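PDB 6RJ1: Mgp-operon protein 3 from Mycoplasma pneumoniae, which probably works alongside the adhesin P1 in cell adhesion, helping this human pathogen attach to host cells. Local coordinates for residues N80-D85 and A135-K140; V62-Q67 and V446-Y451; L56-L61 and S454-A459; K489-A494 and E709-T714; N525-A530 and A648-L653. All coordinates share one frame; numbering follows the deposited sequence.

Interaction 1: residues N80-D85 and A135-K140; sequences NALSFD and ALPYVK
Asn80 fits its side-chain amide into the bend of Pro137, Tyr138 and Val139, and the same amide closes an Asx turn by accepting from Leu82 N with OD1. Its CG lies anti to the backbone N (chi1 -163°), which carries the amide across to the loop that follows strand 125-135. There ND2 gives a nearly straight bond to Pro137 O (2.9 Å), with that oxygen in the amide plane. OD1 accepts from Val139 N (3.0 Å); Val139 N and Leu82 N come in from opposite faces of the amide, and together with the ND2 bond to Pro137 O they make three bonds that hold its rotation. The Tyr138 ring lies obliquely beside Asn80, its CD1 3.8 Å from Asn80 CG. Farther along, the bumps are aliphatic. Leu82 crosses Pro137 obliquely, its CD2 resting 3.8 Å from Pro137 CG, while its CB faces Leu136 CG. Leu136 in turn pushes one methyl over the centre of the Phe84 ring: CD2 stands 3.4 Å from the Phe84 centroid, almost on the ring normal, a CH-pi contact. Phe84 also meets Tyr451 edge-to-face, and Trp492 NE1 donates to Tyr138 O, so the loop is gripped from strand 487-492 too. A single beta bridge pairs Asn80 with Lys140; beside it Ala81 N donates to Val139 O at 2.8 Å.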
# COMPACT_ATOMS: atom_id res chain seq x y z
N ASN A 80 -21.21 -16.18 -8.96
CA ASN A 80 -20.33 -15.21 -8.30
C ASN A 80 -21.15 -14.03 -7.77
O ASN A 80 -21.98 -13.48 -8.50
CB ASN A 80 -19.23 -14.72 -9.28
CG ASN A 80 -18.04 -14.04 -8.64
OD1 ASN A 80 -18.00 -13.70 -7.46
ND2 ASN A 80 -17.01 -13.82 -9.44
N ALA A 81 -20.93 -13.67 -6.49
CA ALA A 81 -21.60 -12.56 -5.81
C ALA A 81 -21.16 -11.24 -6.40
O ALA A 81 -21.89 -10.25 -6.36
CB ALA A 81 -21.30 -12.60 -4.33
N LEU A 82 -19.94 -11.24 -6.96
CA LEU A 82 -19.27 -10.14 -7.64
C LEU A 82 -19.58 -10.22 -9.14
O LEU A 82 -19.44 -11.29 -9.75
CB LEU A 82 -17.75 -10.26 -7.39
CG LEU A 82 -17.07 -9.20 -6.52
CD1 LEU A 82 -17.92 -8.78 -5.35
CD2 LEU A 82 -15.73 -9.68 -6.03
N SER A 83 -20.05 -9.11 -9.72
CA SER A 83 -20.37 -9.01 -11.15
C SER A 83 -20.30 -7.57 -11.62
O SER A 83 -20.34 -6.64 -10.81
CB SER A 83 -21.74 -9.59 -11.45
OG SER A 83 -22.75 -8.86 -10.77
N PHE A 84 -20.19 -7.38 -12.94
CA PHE A 84 -20.18 -6.05 -13.52
C PHE A 84 -21.62 -5.58 -13.72
O PHE A 84 -22.45 -6.34 -14.23
CB PHE A 84 -19.40 -6.02 -14.84
CG PHE A 84 -17.90 -6.25 -14.75
CD1 PHE A 84 -17.07 -5.28 -14.19
CD2 PHE A 84 -17.32 -7.40 -15.26
CE1 PHE A 84 -15.69 -5.48 -14.11
CE2 PHE A 84 -15.94 -7.59 -15.19
CZ PHE A 84 -15.13 -6.63 -14.61
N ASP A 85 -21.93 -4.35 -13.27
CA ASP A 85 -23.25 -3.74 -13.39
C ASP A 85 -23.36 -2.97 -14.72
O ASP A 85 -23.16 -1.76 -14.76
CB ASP A 85 -23.55 -2.83 -12.18
CG ASP A 85 -25.04 -2.67 -11.90
OD1 ASP A 85 -25.76 -2.12 -12.76
OD2 ASP A 85 -25.48 -3.13 -10.82
N ALA A 135 -11.16 -10.29 -15.30
CA ALA A 135 -12.39 -10.66 -14.64
C ALA A 135 -12.31 -10.52 -13.12
O ALA A 135 -11.25 -10.72 -12.52
CB ALA A 135 -12.77 -12.08 -15.01
N LEU A 136 -13.45 -10.14 -12.50
CA LEU A 136 -13.64 -9.99 -11.07
C LEU A 136 -13.21 -11.29 -10.34
O LEU A 136 -13.42 -12.38 -10.89
CB LEU A 136 -15.15 -9.78 -10.80
CG LEU A 136 -15.71 -8.38 -10.49
CD1 LEU A 136 -14.69 -7.39 -10.01
CD2 LEU A 136 -16.57 -7.87 -11.60
N PRO A 137 -12.67 -11.22 -9.09
CA PRO A 137 -12.34 -12.46 -8.37
C PRO A 137 -13.60 -13.28 -8.07
O PRO A 137 -14.70 -12.73 -8.14
CB PRO A 137 -11.65 -11.97 -7.10
CG PRO A 137 -12.18 -10.61 -6.90
CD PRO A 137 -12.39 -10.03 -8.26
N TYR A 138 -13.45 -14.58 -7.76
CA TYR A 138 -14.63 -15.39 -7.47
C TYR A 138 -14.97 -15.46 -5.98
O TYR A 138 -14.09 -15.69 -5.14
CB TYR A 138 -14.52 -16.79 -8.09
CG TYR A 138 -15.76 -17.64 -7.90
CD1 TYR A 138 -16.81 -17.60 -8.82
CD2 TYR A 138 -15.89 -18.49 -6.80
CE1 TYR A 138 -17.96 -18.37 -8.64
CE2 TYR A 138 -17.04 -19.23 -6.60
CZ TYR A 138 -18.07 -19.19 -7.52
OH TYR A 138 -19.19 -19.96 -7.32
N VAL A 139 -16.26 -15.29 -5.67
CA VAL A 139 -16.84 -15.41 -4.33
C VAL A 139 -18.28 -15.92 -4.49
O VAL A 139 -19.11 -15.27 -5.12
CB VAL A 139 -16.68 -14.16 -3.42
CG1 VAL A 139 -17.35 -12.91 -4.00
CG2 VAL A 139 -17.16 -14.45 -2.01
N LYS A 140 -18.52 -17.15 -4.01
CA LYS A 140 -19.80 -17.84 -4.17
C LYS A 140 -20.90 -17.25 -3.29
O LYS A 140 -20.72 -17.12 -2.08
CB LYS A 140 -19.61 -19.36 -3.96
CG LYS A 140 -20.89 -20.21 -3.89
CD LYS A 140 -20.97 -20.93 -2.54
CE LYS A 140 -22.16 -21.84 -2.38
NZ LYS A 140 -21.99 -23.13 -3.11

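Interaction 2: residues V62-Q67 and V446-Y451; sequences VRVKFQ and VITQLY
Thr448 of helix 446-454 reaches the backbone of strand 64-66 with its hydroxyl, at the centre of the close-fitting part of the contact. OG1, anti to the carbonyl carbon (chi1 -59°), accepts from Val64 N at 2.8 Å. Val64 fills in beside this bond with both methyls: its CG1 meets Ile447 CG1 at 3.7 Å, the two side chains at about a right angle, and its CG2 packs on Tyr451 CB at 3.8 Å. Val62 CG2 lies 3.7 Å from Tyr451 CE2, oblique to the ring. Tyr451 OH is engaged elsewhere, by Leu134 O and Ser113 N. The looser side is that of Lys65, which is partly exposed, turns from the helix and gives NZ to Ser83 OG. Arg63 also points away but is covered by helix 86-93; it folds back so that NH1 bonds Val62 O, which lies in the guanidinium plane, and also Ala60 O. Strand and helix axes approach to 7.0 Å at an angle of 130°. The helix packs along the edge of strand 64-66 not paired with strand 82-84: a helix closing the edge of a two-stranded antiparallel sheet, its threonine hydroxyl accepting from a strand N-H.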
# COMPACT_ATOMS: atom_id res chain seq x y z
N VAL A 62 -16.57 1.68 -15.77
CA VAL A 62 -16.70 0.36 -15.16
C VAL A 62 -17.58 0.45 -13.90
O VAL A 62 -17.42 1.39 -13.11
CB VAL A 62 -15.33 -0.33 -14.91
CG1 VAL A 62 -14.55 0.30 -13.75
CG2 VAL A 62 -15.49 -1.83 -14.71
N ARG A 63 -18.56 -0.46 -13.75
CA ARG A 63 -19.44 -0.49 -12.59
C ARG A 63 -19.51 -1.91 -12.02
O ARG A 63 -19.73 -2.86 -12.77
CB ARG A 63 -20.84 0.08 -12.91
CG ARG A 63 -20.87 1.60 -13.13
CD ARG A 63 -20.38 2.40 -11.93
NE ARG A 63 -20.45 3.85 -12.15
CZ ARG A 63 -19.53 4.57 -12.80
NH1 ARG A 63 -18.46 3.98 -13.31
NH2 ARG A 63 -19.69 5.88 -12.95
N VAL A 64 -19.25 -2.04 -10.71
CA VAL A 64 -19.25 -3.35 -10.05
C VAL A 64 -20.35 -3.42 -8.98
O VAL A 64 -20.61 -2.43 -8.30
CB VAL A 64 -17.84 -3.75 -9.51
CG1 VAL A 64 -17.84 -5.14 -8.89
CG2 VAL A 64 -16.78 -3.68 -10.61
N LYS A 65 -21.01 -4.59 -8.88
CA LYS A 65 -22.02 -4.85 -7.86
C LYS A 65 -21.68 -6.11 -7.05
O LYS A 65 -21.10 -7.06 -7.57
CB LYS A 65 -23.46 -4.88 -8.45
CG LYS A 65 -23.83 -6.12 -9.28
CD LYS A 65 -25.31 -6.17 -9.62
CE LYS A 65 -25.70 -7.34 -10.51
NZ LYS A 65 -25.10 -7.26 -11.87
N PHE A 66 -22.03 -6.08 -5.77
CA PHE A 66 -21.87 -7.20 -4.86
C PHE A 66 -23.27 -7.61 -4.40
O PHE A 66 -24.04 -6.78 -3.91
CB PHE A 66 -20.95 -6.84 -3.67
CG PHE A 66 -20.90 -7.85 -2.55
CD1 PHE A 66 -20.33 -9.10 -2.74
CD2 PHE A 66 -21.41 -7.54 -1.29
CE1 PHE A 66 -20.28 -10.03 -1.70
CE2 PHE A 66 -21.35 -8.48 -0.25
CZ PHE A 66 -20.79 -9.72 -0.46
N GLN A 67 -23.63 -8.88 -4.62
CA GLN A 67 -24.94 -9.37 -4.21
C GLN A 67 -24.91 -9.81 -2.76
O GLN A 67 -24.33 -10.85 -2.43
CB GLN A 67 -25.44 -10.49 -5.14
CG GLN A 67 -26.78 -10.18 -5.83
CD GLN A 67 -27.97 -9.91 -4.91
OE1 GLN A 67 -28.78 -9.01 -5.17
NE2 GLN A 67 -28.12 -10.68 -3.83
N VAL A 446 -17.79 1.18 -3.32
CA VAL A 446 -16.45 0.88 -2.82
C VAL A 446 -15.87 -0.26 -3.69
O VAL A 446 -14.71 -0.19 -4.11
CB VAL A 446 -16.48 0.51 -1.31
CG1 VAL A 446 -15.16 -0.10 -0.84
CG2 VAL A 446 -16.85 1.73 -0.46
N ILE A 447 -16.71 -1.27 -4.01
CA ILE A 447 -16.34 -2.43 -4.82
C ILE A 447 -15.92 -2.03 -6.25
O ILE A 447 -14.97 -2.62 -6.79
CB ILE A 447 -17.42 -3.56 -4.78
CG1 ILE A 447 -16.86 -4.90 -5.29
CG2 ILE A 447 -18.73 -3.17 -5.48
CD1 ILE A 447 -15.78 -5.54 -4.43
N THR A 448 -16.58 -1.01 -6.84
CA THR A 448 -16.25 -0.48 -8.16
C THR A 448 -14.88 0.22 -8.09
O THR A 448 -14.03 -0.00 -8.95
CB THR A 448 -17.37 0.48 -8.61
OG1 THR A 448 -18.60 -0.23 -8.65
CG2 THR A 448 -17.08 1.13 -9.96
N GLN A 449 -14.69 1.06 -7.04
CA GLN A 449 -13.45 1.81 -6.81
C GLN A 449 -12.30 0.87 -6.58
O GLN A 449 -11.20 1.15 -7.07
CB GLN A 449 -13.57 2.78 -5.62
CG GLN A 449 -14.73 3.77 -5.69
CD GLN A 449 -14.60 4.87 -6.72
OE1 GLN A 449 -13.71 4.87 -7.60
NE2 GLN A 449 -15.49 5.83 -6.63
N LEU A 450 -12.54 -0.25 -5.88
CA LEU A 450 -11.52 -1.26 -5.64
C LEU A 450 -11.17 -1.97 -6.95
O LEU A 450 -9.99 -2.24 -7.18
CB LEU A 450 -11.94 -2.27 -4.56
CG LEU A 450 -12.06 -1.76 -3.13
CD1 LEU A 450 -12.82 -2.74 -2.26
CD2 LEU A 450 -10.70 -1.45 -2.53
N TYR A 451 -12.15 -2.21 -7.85
CA TYR A 451 -11.85 -2.83 -9.13
C TYR A 451 -10.99 -1.90 -10.01
O TYR A 451 -9.94 -2.32 -10.49
CB TYR A 451 -13.10 -3.33 -9.88
CG TYR A 451 -12.75 -3.92 -11.24
CD1 TYR A 451 -12.26 -5.22 -11.35
CD2 TYR A 451 -12.82 -3.15 -12.40
CE1 TYR A 451 -11.87 -5.74 -12.58
CE2 TYR A 451 -12.43 -3.66 -13.63
CZ TYR A 451 -11.96 -4.96 -13.72
OH TYR A 451 -11.60 -5.46 -14.94

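Interaction 3: residues L56-L61 and S454-A459; sequences LVRSAL and STAQLA
The flat guanidinium of Arg58 meets Thr455 O and the methyl of Ala456 obliquely, NH1 lying 3.7 Å from Thr455 O and 4.4 Å from Ala456 CB. The arginine chain is extended from CG to NE, so it runs past Thr455: Arg58 CD is 3.6 Å from Thr455 O, and Arg58 CB is 3.8 Å from Thr455 OG1. Its polar end is held elsewhere, NH1 by His452 O and NE by a long, weak ion pair with Glu41, while Thr455 OG1 bonds Ser113 OG. The other half of the contact is apolar. Leu56 CG is anti to the backbone N (chi1 -179°), which sends CD2 onto the backbone, 3.6 Å from Ala456 C. Leu458 CD2 packs against Leu56 CB at 3.4 Å. Hydrogen bonds between the two segments are absent, so van der Waals contact joins them. Ala456 and Gln457 both face Met468 in a classic beta bulge, where strand 457-461 begins. That strand is outermost at one end of the eight-stranded sheet; at the other end strand 40-48 flanks strand 52-59. Asp44 bonding Leu458 N and Leu56 packing on Leu458 bring strands from the two ends together, so that the sheet curls.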
# COMPACT_ATOMS: atom_id res chain seq x y z
N LEU A 56 -1.87 -1.96 -20.33
CA LEU A 56 -2.94 -2.10 -19.35
C LEU A 56 -3.86 -0.90 -19.47
O LEU A 56 -3.42 0.25 -19.36
CB LEU A 56 -2.35 -2.19 -17.92
CG LEU A 56 -3.33 -2.38 -16.76
CD1 LEU A 56 -4.17 -3.64 -16.92
CD2 LEU A 56 -2.60 -2.41 -15.44
N VAL A 57 -5.14 -1.16 -19.72
CA VAL A 57 -6.14 -0.10 -19.90
C VAL A 57 -7.37 -0.31 -19.00
O VAL A 57 -7.81 -1.45 -18.80
CB VAL A 57 -6.56 0.09 -21.39
CG1 VAL A 57 -5.42 0.69 -22.23
CG2 VAL A 57 -7.08 -1.20 -22.01
N ARG A 58 -7.95 0.79 -18.52
CA ARG A 58 -9.15 0.78 -17.69
C ARG A 58 -10.10 1.90 -18.09
O ARG A 58 -9.67 2.87 -18.69
CB ARG A 58 -8.78 0.85 -16.19
CG ARG A 58 -8.23 2.18 -15.72
CD ARG A 58 -7.70 2.10 -14.31
NE ARG A 58 -7.02 3.35 -13.94
CZ ARG A 58 -6.41 3.55 -12.78
NH1 ARG A 58 -6.39 2.60 -11.86
NH2 ARG A 58 -5.82 4.71 -12.54
N SER A 59 -11.39 1.76 -17.77
CA SER A 59 -12.39 2.77 -18.11
C SER A 59 -13.09 3.27 -16.86
O SER A 59 -13.41 2.47 -15.98
CB SER A 59 -13.41 2.21 -19.10
OG SER A 59 -14.62 2.95 -19.11
N ALA A 60 -13.36 4.60 -16.80
CA ALA A 60 -14.06 5.25 -15.69
C ALA A 60 -15.57 4.91 -15.72
O ALA A 60 -16.33 5.34 -14.85
CB ALA A 60 -13.85 6.75 -15.76
N LEU A 61 -15.99 4.14 -16.73
CA LEU A 61 -17.37 3.73 -16.88
C LEU A 61 -17.62 2.35 -16.31
O LEU A 61 -18.76 1.89 -16.34
CB LEU A 61 -17.82 3.80 -18.35
CG LEU A 61 -18.05 5.20 -18.92
CD1 LEU A 61 -18.19 5.14 -20.42
CD2 LEU A 61 -19.27 5.87 -18.31
N SER A 454 -7.50 -1.47 -8.61
CA SER A 454 -6.73 -2.73 -8.63
C SER A 454 -6.05 -3.04 -9.99
O SER A 454 -5.10 -3.83 -10.03
CB SER A 454 -7.57 -3.91 -8.17
OG SER A 454 -8.62 -4.20 -9.08
N THR A 455 -6.54 -2.42 -11.07
CA THR A 455 -5.99 -2.62 -12.41
C THR A 455 -5.06 -1.44 -12.70
O THR A 455 -5.37 -0.57 -13.52
CB THR A 455 -7.13 -2.82 -13.42
OG1 THR A 455 -7.91 -1.63 -13.51
CG2 THR A 455 -8.03 -3.99 -13.06
N ALA A 456 -3.92 -1.40 -11.97
CA ALA A 456 -2.97 -0.29 -12.01
C ALA A 456 -1.56 -0.59 -12.55
O ALA A 456 -0.99 0.25 -13.25
CB ALA A 456 -2.87 0.34 -10.62
N GLN A 457 -0.97 -1.75 -12.18
CA GLN A 457 0.40 -2.07 -12.58
C GLN A 457 0.53 -3.48 -13.14
O GLN A 457 -0.08 -4.40 -12.60
CB GLN A 457 1.35 -1.94 -11.36
CG GLN A 457 1.27 -0.62 -10.61
CD GLN A 457 2.24 -0.60 -9.46
OE1 GLN A 457 3.45 -0.44 -9.66
NE2 GLN A 457 1.72 -0.75 -8.25
N LEU A 458 1.35 -3.66 -14.19
CA LEU A 458 1.54 -4.99 -14.78
C LEU A 458 3.01 -5.43 -14.91
O LEU A 458 3.93 -4.64 -14.75
CB LEU A 458 0.79 -5.17 -16.14
CG LEU A 458 1.13 -4.30 -17.37
CD1 LEU A 458 2.39 -4.74 -18.04
CD2 LEU A 458 0.11 -4.51 -18.43
N ALA A 459 3.19 -6.73 -15.22
CA ALA A 459 4.45 -7.42 -15.44
C ALA A 459 4.19 -8.64 -16.31
O ALA A 459 3.16 -9.31 -16.15
CB ALA A 459 5.05 -7.85 -14.11

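Interaction 4: residues K489-A494 and E709-T714; sequences KATWWA and ENAQST
Ala711, in the last turn of helix 701-712, turns its methyl onto the backbone of strand 487-492, with CB 3.4 Å from both Lys489 O and Ala490 O. Around this methyl the longer side chains take different courses. Lys489, extended beyond CG, runs along the helix end: its CD passes 3.6 Å from Ala711 O, and the Lys489 and Thr714 side chains cross at about a right angle, with Lys489 NZ 3.4 Å from Thr714 CG2. The CB of Gln712 points away from the strand, but the bend at chi2 (59°) swings OE1 back to accept weakly from Lys489 N at 3.4 Å. Thr491 sets OG1 3.5 Å from Ala711 CB and spends that hydroxyl on Ala707 O, one turn earlier in the same helix, which joins strand and helix directly. The contact combines the lysine's aliphatic chain with a methyl set on carbonyls, plus one weak hydrogen bond, and the lysine charge, near the carbonyl-rich C-terminal end of the helix, would probably be favoured there.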
# COMPACT_ATOMS: atom_id res chain seq x y z
N LYS A 489 -9.85 -14.45 -13.96
CA LYS A 489 -10.33 -13.98 -12.66
C LYS A 489 -9.14 -13.62 -11.79
O LYS A 489 -8.05 -14.18 -11.98
CB LYS A 489 -11.16 -15.06 -11.95
CG LYS A 489 -12.51 -15.35 -12.58
CD LYS A 489 -13.10 -16.63 -12.03
CE LYS A 489 -14.40 -16.96 -12.71
NZ LYS A 489 -15.09 -18.10 -12.06
N ALA A 490 -9.35 -12.68 -10.85
CA ALA A 490 -8.31 -12.26 -9.92
C ALA A 490 -8.18 -13.26 -8.78
O ALA A 490 -9.11 -14.03 -8.49
CB ALA A 490 -8.66 -10.89 -9.37
N THR A 491 -7.02 -13.24 -8.12
CA THR A 491 -6.71 -14.05 -6.94
C THR A 491 -6.85 -13.12 -5.74
O THR A 491 -6.34 -12.01 -5.77
CB THR A 491 -5.27 -14.61 -7.01
OG1 THR A 491 -5.04 -15.18 -8.30
CG2 THR A 491 -4.98 -15.63 -5.90
N TRP A 492 -7.55 -13.58 -4.69
CA TRP A 492 -7.74 -12.81 -3.46
C TRP A 492 -6.43 -12.75 -2.67
O TRP A 492 -5.77 -13.78 -2.54
CB TRP A 492 -8.80 -13.47 -2.58
CG TRP A 492 -10.18 -13.41 -3.14
CD1 TRP A 492 -10.84 -14.39 -3.83
CD2 TRP A 492 -11.09 -12.31 -3.04
NE1 TRP A 492 -12.11 -13.96 -4.16
CE2 TRP A 492 -12.29 -12.69 -3.69
CE3 TRP A 492 -11.02 -11.04 -2.44
CZ2 TRP A 492 -13.40 -11.84 -3.76
CZ3 TRP A 492 -12.12 -10.20 -2.53
CH2 TRP A 492 -13.29 -10.60 -3.18
N TRP A 493 -6.10 -11.57 -2.12
CA TRP A 493 -4.92 -11.44 -1.25
C TRP A 493 -5.12 -12.22 0.06
O TRP A 493 -4.17 -12.81 0.58
CB TRP A 493 -4.59 -9.97 -0.96
CG TRP A 493 -3.75 -9.31 -2.01
CD1 TRP A 493 -4.08 -8.21 -2.74
CD2 TRP A 493 -2.43 -9.70 -2.43
NE1 TRP A 493 -3.05 -7.88 -3.59
CE2 TRP A 493 -2.02 -8.78 -3.42
CE3 TRP A 493 -1.55 -10.74 -2.05
CZ2 TRP A 493 -0.78 -8.88 -4.06
CZ3 TRP A 493 -0.31 -10.83 -2.68
CH2 TRP A 493 0.06 -9.91 -3.68
N ALA A 494 -6.39 -12.27 0.55
CA ALA A 494 -6.80 -13.00 1.76
C ALA A 494 -6.61 -14.51 1.61
O ALA A 494 -6.58 -15.22 2.61
CB ALA A 494 -8.25 -12.68 2.09
N GLU A 709 -4.44 -20.89 -10.70
CA GLU A 709 -5.27 -22.07 -10.44
C GLU A 709 -6.27 -21.79 -9.32
O GLU A 709 -7.44 -22.13 -9.47
CB GLU A 709 -4.40 -23.29 -10.12
CG GLU A 709 -3.77 -23.92 -11.36
CD GLU A 709 -2.69 -24.97 -11.16
OE1 GLU A 709 -2.33 -25.26 -9.99
OE2 GLU A 709 -2.20 -25.51 -12.18
N ASN A 710 -5.82 -21.12 -8.24
CA ASN A 710 -6.66 -20.72 -7.10
C ASN A 710 -7.76 -19.74 -7.55
O ASN A 710 -8.87 -19.80 -7.02
CB ASN A 710 -5.80 -20.11 -6.00
CG ASN A 710 -6.55 -19.59 -4.80
OD1 ASN A 710 -6.87 -20.32 -3.87
ND2 ASN A 710 -6.79 -18.31 -4.77
N ALA A 711 -7.45 -18.86 -8.52
CA ALA A 711 -8.40 -17.88 -9.06
C ALA A 711 -9.47 -18.55 -9.94
O ALA A 711 -10.64 -18.17 -9.89
CB ALA A 711 -7.66 -16.82 -9.85
N GLN A 712 -9.06 -19.56 -10.74
CA GLN A 712 -9.90 -20.28 -11.69
C GLN A 712 -10.84 -21.31 -11.04
O GLN A 712 -11.78 -21.77 -11.70
CB GLN A 712 -9.05 -20.94 -12.80
CG GLN A 712 -9.09 -20.20 -14.15
CD GLN A 712 -8.63 -18.74 -14.12
OE1 GLN A 712 -9.42 -17.81 -14.29
NE2 GLN A 712 -7.33 -18.51 -13.93
N SER A 713 -10.62 -21.63 -9.76
CA SER A 713 -11.45 -22.57 -8.99
C SER A 713 -12.82 -21.94 -8.71
O SER A 713 -12.90 -20.81 -8.22
CB SER A 713 -10.75 -22.96 -7.69
OG SER A 713 -11.47 -23.97 -7.00
N THR A 714 -13.89 -22.69 -9.04
CA THR A 714 -15.29 -22.28 -8.88
C THR A 714 -15.93 -22.97 -7.69
O THR A 714 -16.38 -24.11 -7.81
CB THR A 714 -16.08 -22.44 -10.19
OG1 THR A 714 -15.75 -23.68 -10.82
CG2 THR A 714 -15.85 -21.29 -11.14

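Interaction 5: residues N525-A530 and A648-L653; sequences NSNLKA and AKIASL
Asn525 and Asn527 meet the edge of strand 650-654 at Ile650 from a loop whose chain runs roughly parallel to it, and Asn527 forms an Asx motif by accepting from Ala530 N with OD1; at Ser652 strand 165-167 takes over as the strand's neighbour. Plain contacts are few. Ser526 OG lies against Ala651 CB while bonding Asp163, and Leu528 CD1 is 3.4 Å from Ser652 OG; beyond it Leu528 packs on helix 157-163. One water mediates: it takes a bond from Ser652 N at 2.8 Å and gives a weak one to Ser526 OG, bridging loop and strand. The direct hydrogen bonds form the largest group. Ile650 N donates to Asn525 OD1 at 2.9 Å, in the carbonyl plane and on a lone pair; Asn525 CG, anti to its own backbone N (chi1 -177°), brings the amide there. Ile650 O then takes two donors, both from Asn527: backbone N at 2.9 Å, in the carbonyl plane, and ND2 at 2.8 Å, tilted above it. Asn525 ND2 and Asn527 ND2 both also donate to Phe515 O, a shared second partner. Last, Leu528 N donates to Ser652 OG at 2.9 Å.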
# COMPACT_ATOMS: atom_id res chain seq x y z
N ASN A 525 -20.06 -13.17 13.34
CA ASN A 525 -18.64 -13.08 13.68
C ASN A 525 -17.94 -13.47 12.37
O ASN A 525 -17.36 -14.55 12.24
CB ASN A 525 -18.29 -14.02 14.84
CG ASN A 525 -16.86 -13.92 15.31
OD1 ASN A 525 -16.35 -12.85 15.62
ND2 ASN A 525 -16.18 -15.06 15.38
N SER A 526 -18.06 -12.58 11.39
CA SER A 526 -17.63 -12.72 10.01
C SER A 526 -16.18 -12.31 9.70
O SER A 526 -15.77 -12.51 8.56
CB SER A 526 -18.59 -11.96 9.10
OG SER A 526 -18.83 -10.65 9.57
N ASN A 527 -15.40 -11.79 10.68
CA ASN A 527 -13.99 -11.39 10.47
C ASN A 527 -13.12 -12.46 9.79
O ASN A 527 -13.40 -13.66 9.95
CB ASN A 527 -13.34 -10.99 11.79
CG ASN A 527 -13.13 -12.15 12.75
OD1 ASN A 527 -12.20 -12.96 12.59
ND2 ASN A 527 -13.96 -12.24 13.77
N LEU A 528 -12.06 -12.03 9.07
CA LEU A 528 -11.14 -12.89 8.33
C LEU A 528 -10.50 -14.03 9.13
O LEU A 528 -10.35 -15.13 8.57
CB LEU A 528 -10.04 -12.07 7.66
CG LEU A 528 -10.48 -11.16 6.51
CD1 LEU A 528 -9.71 -9.88 6.53
CD2 LEU A 528 -10.36 -11.84 5.18
N LYS A 529 -10.13 -13.80 10.41
CA LYS A 529 -9.50 -14.85 11.23
C LYS A 529 -10.44 -16.04 11.47
O LYS A 529 -10.02 -17.20 11.31
CB LYS A 529 -8.94 -14.32 12.55
CG LYS A 529 -7.85 -15.20 13.13
CD LYS A 529 -7.59 -14.94 14.59
CE LYS A 529 -6.51 -15.84 15.09
NZ LYS A 529 -6.25 -15.64 16.53
N ALA A 530 -11.70 -15.73 11.81
CA ALA A 530 -12.76 -16.72 12.06
C ALA A 530 -13.06 -17.53 10.79
O ALA A 530 -13.46 -18.69 10.90
CB ALA A 530 -14.02 -16.01 12.53
N ALA A 648 -19.98 -13.48 20.64
CA ALA A 648 -19.25 -12.37 20.01
C ALA A 648 -19.46 -12.31 18.50
O ALA A 648 -19.51 -13.34 17.84
CB ALA A 648 -17.78 -12.45 20.34
N LYS A 649 -19.59 -11.07 17.97
CA LYS A 649 -19.80 -10.79 16.55
C LYS A 649 -18.79 -9.75 16.08
O LYS A 649 -19.07 -8.55 16.12
CB LYS A 649 -21.23 -10.29 16.29
CG LYS A 649 -22.34 -11.21 16.78
CD LYS A 649 -23.69 -10.51 16.84
CE LYS A 649 -24.52 -10.99 17.99
NZ LYS A 649 -24.90 -12.42 17.88
N ILE A 650 -17.60 -10.20 15.67
CA ILE A 650 -16.52 -9.34 15.19
C ILE A 650 -16.38 -9.48 13.67
O ILE A 650 -16.14 -10.58 13.18
CB ILE A 650 -15.18 -9.56 15.97
CG1 ILE A 650 -15.30 -9.36 17.51
CG2 ILE A 650 -14.03 -8.73 15.40
CD1 ILE A 650 -16.17 -8.23 18.15
N ALA A 651 -16.56 -8.38 12.93
CA ALA A 651 -16.45 -8.34 11.47
C ALA A 651 -15.11 -7.73 11.07
O ALA A 651 -14.36 -7.31 11.95
CB ALA A 651 -17.58 -7.52 10.90
N SER A 652 -14.79 -7.69 9.76
CA SER A 652 -13.51 -7.16 9.27
C SER A 652 -13.60 -5.72 8.77
O SER A 652 -14.61 -5.31 8.19
CB SER A 652 -12.93 -8.05 8.17
OG SER A 652 -12.26 -9.18 8.72
N LEU A 653 -12.51 -4.98 8.98
CA LEU A 653 -12.39 -3.59 8.59
C LEU A 653 -11.00 -3.34 7.96
O LEU A 653 -9.98 -3.71 8.55
CB LEU A 653 -12.61 -2.73 9.85
CG LEU A 653 -12.40 -1.21 9.77
CD1 LEU A 653 -13.38 -0.51 10.67
CD2 LEU A 653 -10.98 -0.83 10.19
O HOH W 1 -16.47 -8.89 7.92

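How the interactions relate
Interactions 1, 2, 3 and 5 are buried, whereas interaction 4 is only partly so. Interactions 1 and 2 share the two-stranded sheet: strands 64-66 and 82-84 are neighbours in it, joined by backbone bonds, with helix 446-454 along the edge of strand 64-66 and the loop after strand 125-135 against the other strand. That loop also touches interaction 4, through Trp492. Interactions 3 and 4 reach the same eight-stranded sheet but do not touch. Interaction 3 is purely van der Waals and interaction 4 adds one weak bond; interactions 1 and 5 both use asparagine amides, interaction 1 with aliphatic and CH-pi packing beside them. Interaction 5 is centred about 22 Å from interactions 1, 2 and 4, but its Leu528 packs on Ala494 of interaction 4.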